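Local coordinates for EH1AB1 (Metagenome, PDB 6I8F), which hydrolyses esters, probably through a serine nucleophile of the alpha/beta hydrolase type, at residues Tyr99-Gly104 / Ile131-Ala136; Leu201-Thr206 / Gly301-Thr306; Arg210-Arg215 / Leu272-Arg277. All coordinates share one frame; numbering follows the deposited sequence.

Followed from the N terminus, the chain first closes interaction 1, in which the end of strand 94-100 and the loop after it meet the end of strand 127-132, its neighbour in the central sheet, across the crossover made by helix 114-124. Interaction 2 opens later, at the end of strand 198-202, and closes nearly a hundred residues on at loop 301-306. Interaction 3 lies wholly within that span, pairing the first turns of helices 213-219 and 273-285. Nothing crosses: interactions 1 and 2 follow in series, while 3 nests in 2. Packing of Tyr99 on Phe303 joins interactions 1 and 2; a probable hydrogen bond between Thr206 and Glu275 joins 2 and 3.

Interaction 1 (Tyr99-Gly104 / Ile131-Ala136)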
loop_
_atom_site.group_PDB
_atom_site.type_symbol
_atom_site.label_atom_id
_atom_site.label_comp_id
_atom_site.label_asym_id
_atom_site.label_seq_id
_atom_site.Cartn_x
_atom_site.Cartn_y
_atom_site.Cartn_z
ATOM N N TYR A 99 0.911 7.181 -17.804
ATOM C CA TYR A 99 1.938 6.167 -17.579
ATOM C C TYR A 99 3.123 6.367 -18.532
ATOM O O TYR A 99 2.957 6.497 -19.743
ATOM C CB TYR A 99 1.377 4.751 -17.750
ATOM C CG TYR A 99 2.300 3.695 -17.196
ATOM C CD1 TYR A 99 3.298 3.126 -17.975
ATOM C CD2 TYR A 99 2.200 3.287 -15.874
ATOM C CE1 TYR A 99 4.172 2.185 -17.453
ATOM C CE2 TYR A 99 3.069 2.349 -15.339
ATOM C CZ TYR A 99 4.061 1.799 -16.128
ATOM O OH TYR A 99 4.909 0.869 -15.594
ATOM N N TYR A 100 4.322 6.347 -17.942
ATOM C CA TYR A 100 5.593 6.456 -18.612
ATOM C C TYR A 100 6.361 5.140 -18.475
ATOM O O TYR A 100 6.798 4.781 -17.369
ATOM C CB TYR A 100 6.402 7.594 -17.987
ATOM C CG TYR A 100 5.665 8.905 -17.876
ATOM C CD1 TYR A 100 5.346 9.640 -19.012
ATOM C CD2 TYR A 100 5.318 9.436 -16.643
ATOM C CE1 TYR A 100 4.699 10.859 -18.929
ATOM C CE2 TYR A 100 4.676 10.664 -16.544
ATOM C CZ TYR A 100 4.374 11.381 -17.688
ATOM O OH TYR A 100 3.745 12.594 -17.599
ATOM N N HIS A 101 6.519 4.426 -19.597
ATOM C CA HIS A 101 7.252 3.163 -19.653
ATOM C C HIS A 101 8.699 3.363 -19.179
ATOM O O HIS A 101 9.263 4.450 -19.254
ATOM C CB HIS A 101 7.212 2.570 -21.072
ATOM C CG HIS A 101 8.035 3.304 -22.079
ATOM N ND1 HIS A 101 9.412 3.164 -22.150
ATOM C CD2 HIS A 101 7.692 4.171 -23.060
ATOM C CE1 HIS A 101 9.878 3.939 -23.111
ATOM N NE2 HIS A 101 8.849 4.563 -23.685
ATOM N N GLY A 102 9.294 2.281 -18.686
ATOM C CA GLY A 102 10.708 2.240 -18.361
ATOM C C GLY A 102 11.545 1.842 -19.565
ATOM O O GLY A 102 11.005 1.594 -20.655
ATOM N N GLY A 103 12.860 1.747 -19.337
ATOM C CA GLY A 103 13.847 1.424 -20.367
ATOM C C GLY A 103 15.045 2.367 -20.373
ATOM O O GLY A 103 15.677 2.578 -21.419
ATOM N N GLY A 104 15.344 2.976 -19.226
ATOM C CA GLY A 104 16.553 3.768 -19.052
ATOM C C GLY A 104 16.601 5.020 -19.923
ATOM O O GLY A 104 17.694 5.571 -20.124
ATOM N N ILE A 131 2.503 6.856 -22.620
ATOM C CA ILE A 131 3.109 7.945 -23.364
ATOM C C ILE A 131 4.367 7.441 -24.071
ATOM O O ILE A 131 5.219 6.781 -23.465
ATOM C CB ILE A 131 3.433 9.151 -22.459
ATOM C CG1 ILE A 131 2.203 9.689 -21.720
ATOM C CG2 ILE A 131 4.130 10.241 -23.269
ATOM C CD1 ILE A 131 1.085 10.149 -22.609
ATOM N N ASP A 132 4.465 7.808 -25.349
ATOM C CA ASP A 132 5.600 7.499 -26.197
ATOM C C ASP A 132 6.491 8.749 -26.270
ATOM O O ASP A 132 6.359 9.570 -27.163
ATOM C CB ASP A 132 5.114 7.041 -27.573
ATOM C CG ASP A 132 6.083 6.149 -28.323
ATOM O OD1 ASP A 132 7.182 5.853 -27.786
ATOM O OD2 ASP A 132 5.725 5.744 -29.445
ATOM N N TYR A 133 7.357 8.902 -25.270
ATOM C CA TYR A 133 8.251 10.041 -25.172
ATOM C C TYR A 133 9.530 9.763 -25.984
ATOM O O TYR A 133 9.925 8.597 -26.175
ATOM C CB TYR A 133 8.541 10.325 -23.700
ATOM C CG TYR A 133 9.113 9.165 -22.924
ATOM C CD1 TYR A 133 8.301 8.329 -22.171
ATOM C CD2 TYR A 133 10.473 8.923 -22.917
ATOM C CE1 TYR A 133 8.822 7.276 -21.443
ATOM C CE2 TYR A 133 11.012 7.873 -22.198
ATOM C CZ TYR A 133 10.187 7.048 -21.454
ATOM O OH TYR A 133 10.727 6.013 -20.746
ATOM N N ARG A 134 10.169 10.836 -26.463
ATOM C CA ARG A 134 11.456 10.743 -27.189
ATOM C C ARG A 134 12.504 10.059 -26.318
ATOM O O ARG A 134 12.529 10.280 -25.108
ATOM C CB ARG A 134 11.999 12.125 -27.562
ATOM C CG ARG A 134 11.263 12.758 -28.727
ATOM C CD ARG A 134 11.735 14.164 -29.011
ATOM N NE ARG A 134 11.422 15.054 -27.911
ATOM C CZ ARG A 134 12.080 16.169 -27.640
ATOM N NH1 ARG A 134 13.108 16.530 -28.398
ATOM N NH2 ARG A 134 11.710 16.910 -26.610
ATOM N N LEU A 135 13.370 9.270 -26.968
ATOM C CA LEU A 135 14.395 8.465 -26.313
ATOM C C LEU A 135 15.799 8.910 -26.753
ATOM O O LEU A 135 15.998 9.447 -27.858
ATOM C CB LEU A 135 14.144 6.995 -26.665
ATOM C CG LEU A 135 12.788 6.414 -26.250
ATOM C CD1 LEU A 135 12.547 5.069 -26.920
ATOM C CD2 LEU A 135 12.696 6.271 -24.743
ATOM N N ALA A 136 16.766 8.679 -25.858
ATOM C CA ALA A 136 18.210 8.763 -26.126
ATOM C C ALA A 136 18.661 7.467 -26.798
ATOM O O ALA A 136 18.024 6.436 -26.599
ATOM C CB ALA A 136 18.947 8.979 -24.824
HETATM O O HOH W 1 4.662 4.584 -21.893
HETATM O O HOH W 2 8.896 6.244 -25.832
#
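His101 and Tyr133 form an offset stack where two neighbouring parallel strands of the alpha/beta hydrolase sheet run out into loops, with the two residues' ring planes 12° apart and the centroids separated by 4.4 Å. Just before the loops, Ile131 N donates to Tyr99 O (2.9 Å), and Ile131 CG1 lies beside the ring of Tyr100. From CB of His101, chi1 of 71° tucks the imidazole above its own backbone and turns it over Tyr133. His101 CD2 then comes 3.6 Å from Ile131 O. On the far side of the ring, His101 CE1 has Tyr133 OH 3.3 Å away over the ring face and meets Leu135 CD2 near the ring plane. His101 ND1 gives a nearly straight bond (175°) to Gly102 O, at 2.7 Å, and NE2 reaches water 2, which Asp132 OD1 and Tyr133 O also hold. The phenol beneath donates to His101 O, with Tyr133 OH 2.6 Å from that oxygen. Were His101 an alanine, Gly102 O and water 2 would probably lose their ring partners and one face of Tyr133 its cover. His101 to Gly104 spell the His-Gly-Gly-Gly motif of hormone-sensitive-lipase-like esterases, whose glycines commonly supply the oxyanion hole. Polar partners at both ring nitrogens, together with the stack, fix the rotation of the imidazole, which probably helps to hold the backbone leading into this loop.

Interaction 2 (Leu201-Thr206 / Gly301-Thr306); sequences LIYPAT and GFFSLT
Tyr203, just past strand 198-202 of the alpha/beta hydrolase sheet, extends its phenol into the turn that begins at Gly301, directly after His300, the probable catalytic histidine. At Gly301 the backbone itself is the contact: its N lies 3.3 Å from Tyr203 CZ, and with phi at 102° a side chain here would be jammed against the preceding carbonyl oxygen and crowded by Leu305. Phe302 follows with its ring inclined to that of Tyr203, CD1 meeting Tyr203 CE2 at the phenol's edge, 3.5 Å away. Phe303 contributes both backbone and ring. Its N points to Tyr203 OH at 2.9 Å, a hydrogen bond to be read with caution because the hydroxyl is modelled too close to Gly301. CG of Phe303 stands anti to the backbone N (chi1 -165°), which brings the ring to Ile202; the CG2 methyl sits over its face in a CH-pi contact, 3.8 Å from the centroid. That same methyl also covers the centre of one face of Tyr203, whose ring meets His300 as well. At Ser304 the turn closes, N bonding back to Gly301 O. Ser304 OG lies 2.7 Å from water 3, and that water is 2.7 Å from Tyr203 OH.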
loop_
_atom_site.group_PDB
_atom_site.type_symbol
_atom_site.label_atom_id
_atom_site.label_comp_id
_atom_site.label_asym_id
_atom_site.label_seq_id
_atom_site.Cartn_x
_atom_site.Cartn_y
_atom_site.Cartn_z
ATOM N N LEU A 201 5.003 5.335 -8.356
ATOM C CA LEU A 201 6.425 5.183 -8.628
ATOM C C LEU A 201 6.834 3.718 -8.430
ATOM O O LEU A 201 6.951 3.229 -7.311
ATOM C CB LEU A 201 7.217 6.123 -7.715
ATOM C CG LEU A 201 6.700 7.558 -7.591
ATOM C CD1 LEU A 201 7.612 8.353 -6.666
ATOM C CD2 LEU A 201 6.589 8.246 -8.943
ATOM N N ILE A 202 7.033 3.020 -9.551
ATOM C CA ILE A 202 7.416 1.607 -9.559
ATOM C C ILE A 202 8.944 1.525 -9.723
ATOM O O ILE A 202 9.480 1.896 -10.762
ATOM C CB ILE A 202 6.689 0.840 -10.680
ATOM C CG1 ILE A 202 5.168 1.031 -10.644
ATOM C CG2 ILE A 202 7.099 -0.627 -10.661
ATOM C CD1 ILE A 202 4.507 0.719 -9.310
ATOM N N TYR A 203 9.608 1.021 -8.680
ATOM C CA TYR A 203 11.072 0.968 -8.539
ATOM C C TYR A 203 11.719 2.107 -9.319
ATOM O O TYR A 203 12.470 1.872 -10.258
ATOM C CB TYR A 203 11.655 -0.415 -8.863
ATOM C CG TYR A 203 11.055 -1.199 -10.001
ATOM C CD1 TYR A 203 11.194 -0.804 -11.320
ATOM C CD2 TYR A 203 10.382 -2.379 -9.750
ATOM C CE1 TYR A 203 10.662 -1.554 -12.358
ATOM C CE2 TYR A 203 9.859 -3.150 -10.774
ATOM C CZ TYR A 203 10.004 -2.739 -12.082
ATOM O OH TYR A 203 9.480 -3.511 -13.071
ATOM N N PRO A 204 11.461 3.376 -8.936
ATOM C CA PRO A 204 12.051 4.521 -9.626
ATOM C C PRO A 204 13.553 4.651 -9.341
ATOM O O PRO A 204 14.007 4.239 -8.276
ATOM C CB PRO A 204 11.297 5.716 -9.017
ATOM C CG PRO A 204 10.939 5.250 -7.615
ATOM C CD PRO A 204 10.649 3.772 -7.774
ATOM N N ALA A 205 14.292 5.196 -10.313
ATOM C CA ALA A 205 15.588 5.828 -10.088
ATOM C C ALA A 205 15.323 7.221 -9.516
ATOM O O ALA A 205 14.522 7.948 -10.073
ATOM C CB ALA A 205 16.352 5.930 -11.385
ATOM N N THR A 206 15.960 7.578 -8.401
ATOM C CA THR A 206 15.668 8.870 -7.761
ATOM C C THR A 206 16.936 9.675 -7.455
ATOM O O THR A 206 16.830 10.836 -7.056
ATOM C CB THR A 206 14.855 8.690 -6.475
ATOM O OG1 THR A 206 15.662 8.001 -5.514
ATOM C CG2 THR A 206 13.547 7.967 -6.718
ATOM N N GLY A 301 12.507 -4.772 -12.891
ATOM C CA GLY A 301 11.827 -5.126 -14.143
ATOM C C GLY A 301 10.612 -6.015 -13.945
ATOM O O GLY A 301 9.833 -6.177 -14.874
ATOM N N PHE A 302 10.430 -6.589 -12.743
ATOM C CA PHE A 302 9.442 -7.658 -12.536
ATOM C C PHE A 302 8.004 -7.183 -12.818
ATOM O O PHE A 302 7.147 -7.997 -13.104
ATOM C CB PHE A 302 9.565 -8.255 -11.130
ATOM C CG PHE A 302 8.898 -7.500 -10.005
ATOM C CD1 PHE A 302 9.497 -6.393 -9.422
ATOM C CD2 PHE A 302 7.695 -7.945 -9.476
ATOM C CE1 PHE A 302 8.886 -5.724 -8.368
ATOM C CE2 PHE A 302 7.085 -7.276 -8.424
ATOM C CZ PHE A 302 7.688 -6.171 -7.864
ATOM N N PHE A 303 7.754 -5.870 -12.722
ATOM C CA PHE A 303 6.417 -5.256 -12.863
ATOM C C PHE A 303 5.879 -5.495 -14.276
ATOM O O PHE A 303 4.670 -5.551 -14.478
ATOM C CB PHE A 303 6.477 -3.753 -12.550
ATOM C CG PHE A 303 5.162 -3.045 -12.307
ATOM C CD1 PHE A 303 4.638 -2.181 -13.254
ATOM C CD2 PHE A 303 4.490 -3.176 -11.102
ATOM C CE1 PHE A 303 3.451 -1.497 -13.025
ATOM C CE2 PHE A 303 3.312 -2.481 -10.862
ATOM C CZ PHE A 303 2.791 -1.645 -11.827
ATOM N N SER A 304 6.784 -5.616 -15.251
ATOM C CA SER A 304 6.370 -5.831 -16.622
ATOM C C SER A 304 6.908 -7.146 -17.196
ATOM O O SER A 304 6.569 -7.463 -18.314
ATOM C CB SER A 304 6.742 -4.657 -17.485
ATOM O OG SER A 304 8.141 -4.477 -17.497
ATOM N N LEU A 305 7.683 -7.921 -16.428
ATOM C CA LEU A 305 8.150 -9.252 -16.877
ATOM C C LEU A 305 7.171 -10.335 -16.426
ATOM O O LEU A 305 7.575 -11.405 -15.953
ATOM C CB LEU A 305 9.552 -9.526 -16.330
ATOM C CG LEU A 305 10.665 -8.730 -16.998
ATOM C CD1 LEU A 305 11.927 -8.750 -16.143
ATOM C CD2 LEU A 305 10.949 -9.267 -18.393
ATOM N N THR A 306 5.880 -10.086 -16.655
ATOM C CA THR A 306 4.828 -10.828 -15.996
ATOM C C THR A 306 4.533 -12.154 -16.710
ATOM O O THR A 306 3.709 -12.916 -16.238
ATOM C CB THR A 306 3.608 -9.923 -15.823
ATOM O OG1 THR A 306 3.320 -9.286 -17.067
ATOM C CG2 THR A 306 3.848 -8.880 -14.752
HETATM O O HOH W 3 9.348 -2.869 -15.680
#

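Interaction 3 (Arg210-Arg215 / Leu272-Arg277)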
loop_
_atom_site.group_PDB
_atom_site.type_symbol
_atom_site.label_atom_id
_atom_site.label_comp_id
_atom_site.label_asym_id
_atom_site.label_seq_id
_atom_site.Cartn_x
_atom_site.Cartn_y
_atom_site.Cartn_z
ATOM N N ARG A 210 24.761 9.888 -6.054
ATOM C CA ARG A 210 25.434 9.047 -5.059
ATOM C C ARG A 210 25.132 7.573 -5.344
ATOM O O ARG A 210 24.132 7.252 -5.991
ATOM C CB ARG A 210 24.962 9.402 -3.643
ATOM C CG ARG A 210 25.149 10.862 -3.254
ATOM C CD ARG A 210 24.488 11.194 -1.926
ATOM N NE ARG A 210 23.030 11.189 -2.009
ATOM C CZ ARG A 210 22.213 11.217 -0.960
ATOM N NH1 ARG A 210 20.904 11.278 -1.138
ATOM N NH2 ARG A 210 22.708 11.185 0.264
ATOM N N GLU A 211 26.010 6.691 -4.852
ATOM C CA GLU A 211 25.782 5.253 -4.874
ATOM C C GLU A 211 25.320 4.797 -3.486
ATOM O O GLU A 211 26.094 4.804 -2.533
ATOM C CB GLU A 211 27.040 4.488 -5.292
ATOM C CG GLU A 211 27.319 4.549 -6.784
ATOM C CD GLU A 211 28.038 3.341 -7.359
ATOM O OE1 GLU A 211 28.601 3.470 -8.465
ATOM O OE2 GLU A 211 28.019 2.273 -6.716
ATOM N N SER A 212 24.048 4.406 -3.396
ATOM C CA SER A 212 23.487 3.776 -2.209
ATOM C C SER A 212 24.177 2.431 -1.943
ATOM O O SER A 212 24.797 1.849 -2.840
ATOM C CB SER A 212 22.010 3.563 -2.399
ATOM O OG SER A 212 21.794 2.540 -3.361
ATOM N N ALA A 213 23.998 1.901 -0.730
ATOM C CA ALA A 213 24.472 0.560 -0.394
ATOM C C ALA A 213 23.965 -0.465 -1.423
ATOM O O ALA A 213 24.746 -1.298 -1.898
ATOM C CB ALA A 213 24.055 0.185 1.008
ATOM N N SER A 214 22.669 -0.397 -1.784
ATOM C CA SER A 214 22.077 -1.381 -2.701
ATOM C C SER A 214 22.700 -1.263 -4.101
ATOM O O SER A 214 22.951 -2.291 -4.736
ATOM C CB SER A 214 20.547 -1.331 -2.732
ATOM O OG SER A 214 20.045 -0.092 -3.210
ATOM N N ARG A 215 22.956 -0.039 -4.583
ATOM C CA ARG A 215 23.660 0.145 -5.869
ATOM C C ARG A 215 25.058 -0.505 -5.823
ATOM O O ARG A 215 25.473 -1.138 -6.792
ATOM C CB ARG A 215 23.778 1.624 -6.255
ATOM C CG ARG A 215 22.749 2.085 -7.277
ATOM C CD ARG A 215 22.775 3.586 -7.472
ATOM N NE ARG A 215 21.602 4.116 -8.154
ATOM C CZ ARG A 215 21.610 4.697 -9.354
ATOM N NH1 ARG A 215 22.647 4.563 -10.162
ATOM N NH2 ARG A 215 20.577 5.416 -9.742
ATOM N N LEU A 272 18.357 -0.139 -7.147
ATOM C CA LEU A 272 17.578 1.100 -6.955
ATOM C C LEU A 272 16.666 1.011 -5.719
ATOM O O LEU A 272 15.985 1.983 -5.404
ATOM C CB LEU A 272 16.728 1.383 -8.199
ATOM C CG LEU A 272 17.467 1.662 -9.509
ATOM C CD1 LEU A 272 16.488 2.156 -10.559
ATOM C CD2 LEU A 272 18.583 2.671 -9.330
ATOM N N ARG A 273 16.662 -0.138 -5.029
ATOM C CA ARG A 273 15.799 -0.375 -3.873
ATOM C C ARG A 273 15.951 0.750 -2.836
ATOM O O ARG A 273 14.939 1.332 -2.419
ATOM C CB ARG A 273 16.109 -1.744 -3.253
ATOM C CG ARG A 273 15.159 -2.166 -2.141
ATOM C CD ARG A 273 15.690 -3.384 -1.397
ATOM N NE ARG A 273 17.003 -3.112 -0.818
ATOM C CZ ARG A 273 17.762 -4.001 -0.189
ATOM N NH1 ARG A 273 17.397 -5.268 -0.121
ATOM N NH2 ARG A 273 18.877 -3.606 0.398
ATOM N N ASP A 274 17.194 1.051 -2.417
ATOM C CA ASP A 274 17.426 1.964 -1.282
ATOM C C ASP A 274 16.927 3.378 -1.617
ATOM O O ASP A 274 16.301 4.029 -0.797
ATOM C CB ASP A 274 18.896 1.982 -0.842
ATOM C CG ASP A 274 19.379 0.693 -0.186
ATOM O OD1 ASP A 274 18.545 -0.225 0.016
ATOM O OD2 ASP A 274 20.590 0.617 0.130
ATOM N N GLU A 275 17.206 3.863 -2.823
ATOM C CA GLU A 275 16.858 5.234 -3.172
ATOM C C GLU A 275 15.342 5.342 -3.430
ATOM O O GLU A 275 14.758 6.422 -3.278
ATOM C CB GLU A 275 17.739 5.710 -4.326
ATOM C CG GLU A 275 17.355 5.178 -5.694
ATOM C CD GLU A 275 18.488 5.293 -6.709
ATOM O OE1 GLU A 275 19.584 4.785 -6.411
ATOM O OE2 GLU A 275 18.276 5.893 -7.780
ATOM N N GLY A 276 14.700 4.229 -3.813
ATOM C CA GLY A 276 13.238 4.194 -3.904
ATOM C C GLY A 276 12.610 4.366 -2.532
ATOM O O GLY A 276 11.732 5.221 -2.317
ATOM N N ARG A 277 13.099 3.572 -1.581
ATOM C CA ARG A 277 12.603 3.623 -0.221
ATOM C C ARG A 277 12.885 5.007 0.379
ATOM O O ARG A 277 12.006 5.615 1.013
ATOM C CB ARG A 277 13.229 2.519 0.633
ATOM C CG ARG A 277 12.570 2.391 1.995
ATOM C CD ARG A 277 13.145 1.244 2.793
ATOM N NE ARG A 277 12.466 1.159 4.074
ATOM C CZ ARG A 277 12.886 0.444 5.103
ATOM N NH1 ARG A 277 13.971 -0.311 4.981
ATOM N NH2 ARG A 277 12.234 0.520 6.253
HETATM O O HOH W 4 21.860 5.976 -5.071
HETATM O O HOH W 5 19.430 2.739 -4.549
#
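The guanidinium of Arg215 has Leu272 over one face and the carboxylate of Glu275 at its edge. Glu275 is almost coplanar with it, the two planes 8° apart, and is gripped side-on: Arg215 NE reaches Glu275 OE1 at 2.7 Å, while Arg215 NH2 meets the syn lone pair of Glu275 OE2 at 3.1 Å in a nearly straight bond (174°). Leu272 CD2 closes over the face, 3.4 Å from Arg215 NH2. A second guanidinium, that of Arg273, has Asp274 OD1 in plane at its edge, but this salt bridge is weak.

Between the two flat pairs the first turns of helices 213-219 and 273-285 exchange bonds. Ser214 N donates to Asp274 OD2 at 3.0 Å, arriving from above the carboxylate plane, and Asp274 N returns a bond to Ser214 OG at 3.2 Å. That hydroxyl is also hydrogen-bonded to Pro271 O. Ser212 is the N-cap of its helix, its OG accepting from Arg215 N at 3.1 Å and donating to water 5, which bridges Glu275 N and OE1. With chi1 of 77°, CG of Glu275 stands between the backbone N and the carbonyl carbon, and the extended chain beyond carries the carboxylate to Arg215. Water 4 also donates to OE1, linking it to Arg210 O and Ser212 N, and OE2 accepts from Thr206 N and Asp207 N.

Helix 273-285 starts just after Asp270 of the probable Ser-His-Asp triad: Leu272 N bonds to Asp270 OD1 and its side chain touches His300, so the salt bridge joins helix 213-219 to the segment beside the probable acid. Asp274 and Glu275 both lie in the first turn of helix 273-285, whose positive end probably favours both carboxylates. The six donors on Glu275 probably keep it ionised and flat against Arg215.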